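Local coordinates for lytic Polysaccharide Monooxygenase (PDB 6Z5Y), which binds copper and probably cleaves plant cell-wall pectin by oxidation during infection, the chain being probably the catalytic, copper-binding part of a longer secreted protein, at residues L150-L155 against T159-Y164. Sequence-based numbering, arbitrary orientation. Where two conformers were deposited one is given.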
ATOM      1  N   LEU A 150      -0.134  -5.175   0.663  1.00  7.82           N
ATOM      2  CA  LEU A 150      -0.245  -6.486   1.321  1.00  7.86           C
ATOM      3  C   LEU A 150       1.125  -7.121   1.301  1.00  8.23           C
ATOM      4  O   LEU A 150       1.576  -7.643   0.266  1.00  9.61           O
ATOM      5  CB  LEU A 150      -1.253  -7.331   0.573  1.00  9.16           C
ATOM      6  CG  LEU A 150      -1.577  -8.650   1.262  1.00 10.14           C
ATOM      7  CD1 LEU A 150      -2.411  -8.408   2.487  1.00 10.87           C
ATOM      8  CD2 LEU A 150      -2.202  -9.644   0.334  1.00 13.43           C
ATOM      9  N   ALA A 151       1.819  -6.994   2.436  1.00  7.92           N
ATOM     10  CA  ALA A 151       3.162  -7.556   2.563  1.00  8.52           C
ATOM     11  C   ALA A 151       3.033  -9.014   2.955  1.00  8.93           C
ATOM     12  O   ALA A 151       2.189  -9.409   3.772  1.00 10.11           O
ATOM     13  CB  ALA A 151       3.943  -6.789   3.585  1.00  9.50           C
ATOM     14  N   LEU A 152       3.844  -9.828   2.319  1.00  9.19           N
ATOM     15  CA  LEU A 152       3.922 -11.285   2.534  1.00  9.96           C
ATOM     16  C   LEU A 152       5.255 -11.541   3.235  1.00  9.95           C
ATOM     17  O   LEU A 152       6.309 -11.144   2.704  1.00 10.84           O
ATOM     18  CB  LEU A 152       3.855 -11.995   1.183  1.00 10.41           C
ATOM     19  CG  LEU A 152       2.706 -11.581   0.271  1.00 11.19           C
ATOM     20  CD1 LEU A 152       2.896 -12.224  -1.094  1.00 12.71           C
ATOM     21  CD2 LEU A 152       1.358 -11.974   0.872  1.00 12.01           C
ATOM     22  N   GLN A 153       5.240 -12.154   4.409  1.00 10.71           N
ATOM     23  CA  GLN A 153       6.523 -12.343   5.142  0.70 12.51           C
ATOM     24  C   GLN A 153       6.432 -13.663   5.890  1.00 11.98           C
ATOM     25  O   GLN A 153       5.336 -14.164   6.178  1.00 14.21           O
ATOM     26  CB  GLN A 153       6.894 -11.171   6.075  0.70 13.48           C
ATOM     27  CG  GLN A 153       8.234 -11.323   6.818  0.70 13.46           C
ATOM     28  CD  GLN A 153       8.597 -10.145   7.702  0.70 14.35           C
ATOM     29  OE1 GLN A 153       7.727  -9.428   8.215  0.70 17.30           O
ATOM     30  NE2 GLN A 153       9.892  -9.957   7.917  0.70 15.15           N
ATOM     31  N   ARG A 154       7.594 -14.258   6.102  1.00 12.44           N
ATOM     32  CA  ARG A 154       7.742 -15.477   6.919  1.00 12.98           C
ATOM     33  C   ARG A 154       8.312 -15.098   8.283  1.00 14.29           C
ATOM     34  O   ARG A 154       9.371 -14.462   8.358  1.00 16.64           O
ATOM     35  CB  ARG A 154       8.643 -16.474   6.208  1.00 15.06           C
ATOM     36  CG  ARG A 154       8.215 -16.775   4.790  1.00 14.85           C
ATOM     37  CD  ARG A 154       9.200 -17.670   4.089  1.00 14.75           C
ATOM     38  NE  ARG A 154       8.948 -17.804   2.662  1.00 15.62           N
ATOM     39  CZ  ARG A 154       8.160 -18.712   2.096  1.00 14.99           C
ATOM     40  NH1 ARG A 154       7.486 -19.551   2.860  1.00 16.18           N
ATOM     41  NH2 ARG A 154       8.003 -18.786   0.787  1.00 16.28           N
ATOM     42  N   LEU A 155       7.581 -15.439   9.324  1.00 14.27           N
ATOM     43  CA  LEU A 155       7.983 -15.231  10.725  1.00 16.49           C
ATOM     44  C   LEU A 155       8.089 -16.600  11.364  1.00 14.37           C
ATOM     45  O   LEU A 155       7.081 -17.316  11.437  1.00 16.64           O
ATOM     46  CB  LEU A 155       6.955 -14.385  11.454  1.00 19.95           C
ATOM     47  CG  LEU A 155       6.816 -12.985  10.890  1.00 22.91           C
ATOM     48  CD1 LEU A 155       5.806 -12.191  11.689  1.00 24.01           C
ATOM     49  CD2 LEU A 155       8.158 -12.262  10.844  1.00 22.46           C
ATOM     50  N   THR A 159       4.152 -18.167   7.250  1.00 14.50           N
ATOM     51  CA  THR A 159       3.748 -17.038   6.413  1.00 13.89           C
ATOM     52  C   THR A 159       2.674 -16.223   7.131  1.00 12.43           C
ATOM     53  O   THR A 159       1.707 -16.781   7.619  1.00 13.68           O
ATOM     54  CB  THR A 159       3.243 -17.497   5.044  1.00 15.04           C
ATOM     55  OG1 THR A 159       4.283 -18.239   4.397  1.00 18.07           O
ATOM     56  CG2 THR A 159       2.824 -16.349   4.152  1.00 14.94           C
ATOM     57  N   VAL A 160       2.845 -14.918   7.087  1.00 11.21           N
ATOM     58  CA  VAL A 160       1.796 -13.969   7.500  1.00 10.72           C
ATOM     59  C   VAL A 160       1.564 -12.979   6.369  1.00 10.04           C
ATOM     60  O   VAL A 160       2.392 -12.802   5.473  1.00 10.10           O
ATOM     61  CB  VAL A 160       2.176 -13.201   8.775  1.00 11.39           C
ATOM     62  CG1 VAL A 160       2.336 -14.179   9.924  1.00 12.94           C
ATOM     63  CG2 VAL A 160       3.408 -12.321   8.636  1.00 12.20           C
ATOM     64  N   TRP A 161       0.409 -12.357   6.458  1.00  9.18           N
ATOM     65  CA  TRP A 161       0.047 -11.173   5.676  1.00  8.91           C
ATOM     66  C   TRP A 161       0.085  -9.966   6.613  1.00  9.00           C
ATOM     67  O   TRP A 161      -0.531  -9.986   7.684  1.00 10.23           O
ATOM     68  CB  TRP A 161      -1.354 -11.329   5.079  1.00  9.93           C
ATOM     69  CG  TRP A 161      -1.506 -12.306   3.950  1.00 10.75           C
ATOM     70  CD1 TRP A 161      -0.586 -13.173   3.455  1.00 11.29           C
ATOM     71  CD2 TRP A 161      -2.686 -12.495   3.147  1.00 12.18           C
ATOM     72  NE1 TRP A 161      -1.130 -13.862   2.395  1.00 12.64           N
ATOM     73  CE2 TRP A 161      -2.388 -13.424   2.157  1.00 13.01           C
ATOM     74  CE3 TRP A 161      -3.931 -11.882   3.124  1.00 13.02           C
ATOM     75  CZ2 TRP A 161      -3.297 -13.809   1.187  1.00 14.58           C
ATOM     76  CZ3 TRP A 161      -4.844 -12.256   2.156  1.00 14.30           C
ATOM     77  CH2 TRP A 161      -4.524 -13.206   1.203  1.00 16.64           C
ATOM     78  N   GLN A 162       0.778  -8.907   6.207  1.00  8.41           N
ATOM     79  CA  GLN A 162       0.762  -7.632   6.923  1.00  8.54           C
ATOM     80  C   GLN A 162       0.060  -6.611   6.033  1.00  8.38           C
ATOM     81  O   GLN A 162       0.377  -6.486   4.858  1.00 10.43           O
ATOM     82  CB  GLN A 162       2.157  -7.153   7.236  1.00  9.16           C
ATOM     83  CG  GLN A 162       2.890  -8.050   8.207  1.00 10.19           C
ATOM     84  CD  GLN A 162       4.357  -7.725   8.283  1.00 13.22           C
ATOM     85  OE1 GLN A 162       4.894  -6.928   7.518  1.00 14.50           O
ATOM     86  NE2 GLN A 162       5.034  -8.367   9.206  1.00 17.34           N
ATOM     87  N   ALA A 163      -0.872  -5.880   6.603  1.00  7.79           N
ATOM     88  CA  ALA A 163      -1.622  -4.862   5.873  1.00  7.60           C
ATOM     89  C   ALA A 163      -1.081  -3.504   6.234  1.00  6.95           C
ATOM     90  O   ALA A 163      -1.136  -3.118   7.403  1.00  8.37           O
ATOM     91  CB  ALA A 163      -3.084  -4.931   6.221  1.00  8.83           C
ATOM     92  N   TYR A 164      -0.693  -2.750   5.200  1.00  7.15           N
ATOM     93  CA  TYR A 164      -0.283  -1.354   5.372  1.00  7.17           C
ATOM     94  C   TYR A 164      -1.277  -0.516   4.576  1.00  7.51           C
ATOM     95  O   TYR A 164      -1.546  -0.795   3.400  1.00  7.89           O
ATOM     96  CB  TYR A 164       1.139  -1.131   4.860  1.00  8.35           C
ATOM     97  CG  TYR A 164       2.180  -1.926   5.592  1.00  8.17           C
ATOM     98  CD1 TYR A 164       2.436  -3.226   5.229  1.00  8.37           C
ATOM     99  CD2 TYR A 164       2.892  -1.382   6.652  1.00  9.01           C
ATOM    100  CE1 TYR A 164       3.372  -3.987   5.894  1.00  9.81           C
ATOM    101  CE2 TYR A 164       3.813  -2.154   7.355  1.00 10.28           C
ATOM    102  CZ  TYR A 164       4.063  -3.455   6.954  1.00 10.14           C
ATOM    103  OH  TYR A 164       4.979  -4.215   7.644  1.00 12.13           O
TER
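Ala151 and Gln162 form an antiparallel hydrogen-bonded pair, N-H and C=O of each bonded to the other, in a beta hairpin whose arms, strands 143-155 and 158-170, lie next to each other in an antiparallel sheet of the monooxygenase domain. The second such pair joins Gln153 and Val160, where Val160 N meets Gln153 O at 2.8 Å in a nearly straight bond (172° at the hydrogen).

On the sheet face bearing Leu150, Leu152 and Trp161, the indole takes the apolar contacts. Leu150, with CG anti to its own amide nitrogen (chi1 -173°), sets CD2 over one face of the Trp161 six-membered ring, 4.0 Å from the centroid, a CH-pi contact. Leu152 runs alongside the same indole, its CD2 only 3.4 Å from Trp161 CD1. Helix 36-47 packs against both leucines, and Trp27 and Trp31 meet Trp161 edge-to-face. Arg154, on this face too, is hydrogen-bonded through its guanidinium to Ser34, Gly36 and Trp31.

The other face leads to the copper site. Ala151 CB rests at the ring edge of Tyr164, a residue of the copper site with His1 and His96. Tyr164 OH also bonds to His1 N, and its ring stacks on Trp149. Gln162, whose NE2 is bonded to Glu22, is placed to help fix the phenol from the second shell: Tyr164 OH donates to Gln162 OE1 at 2.7 Å, approaching from above the carbonyl plane.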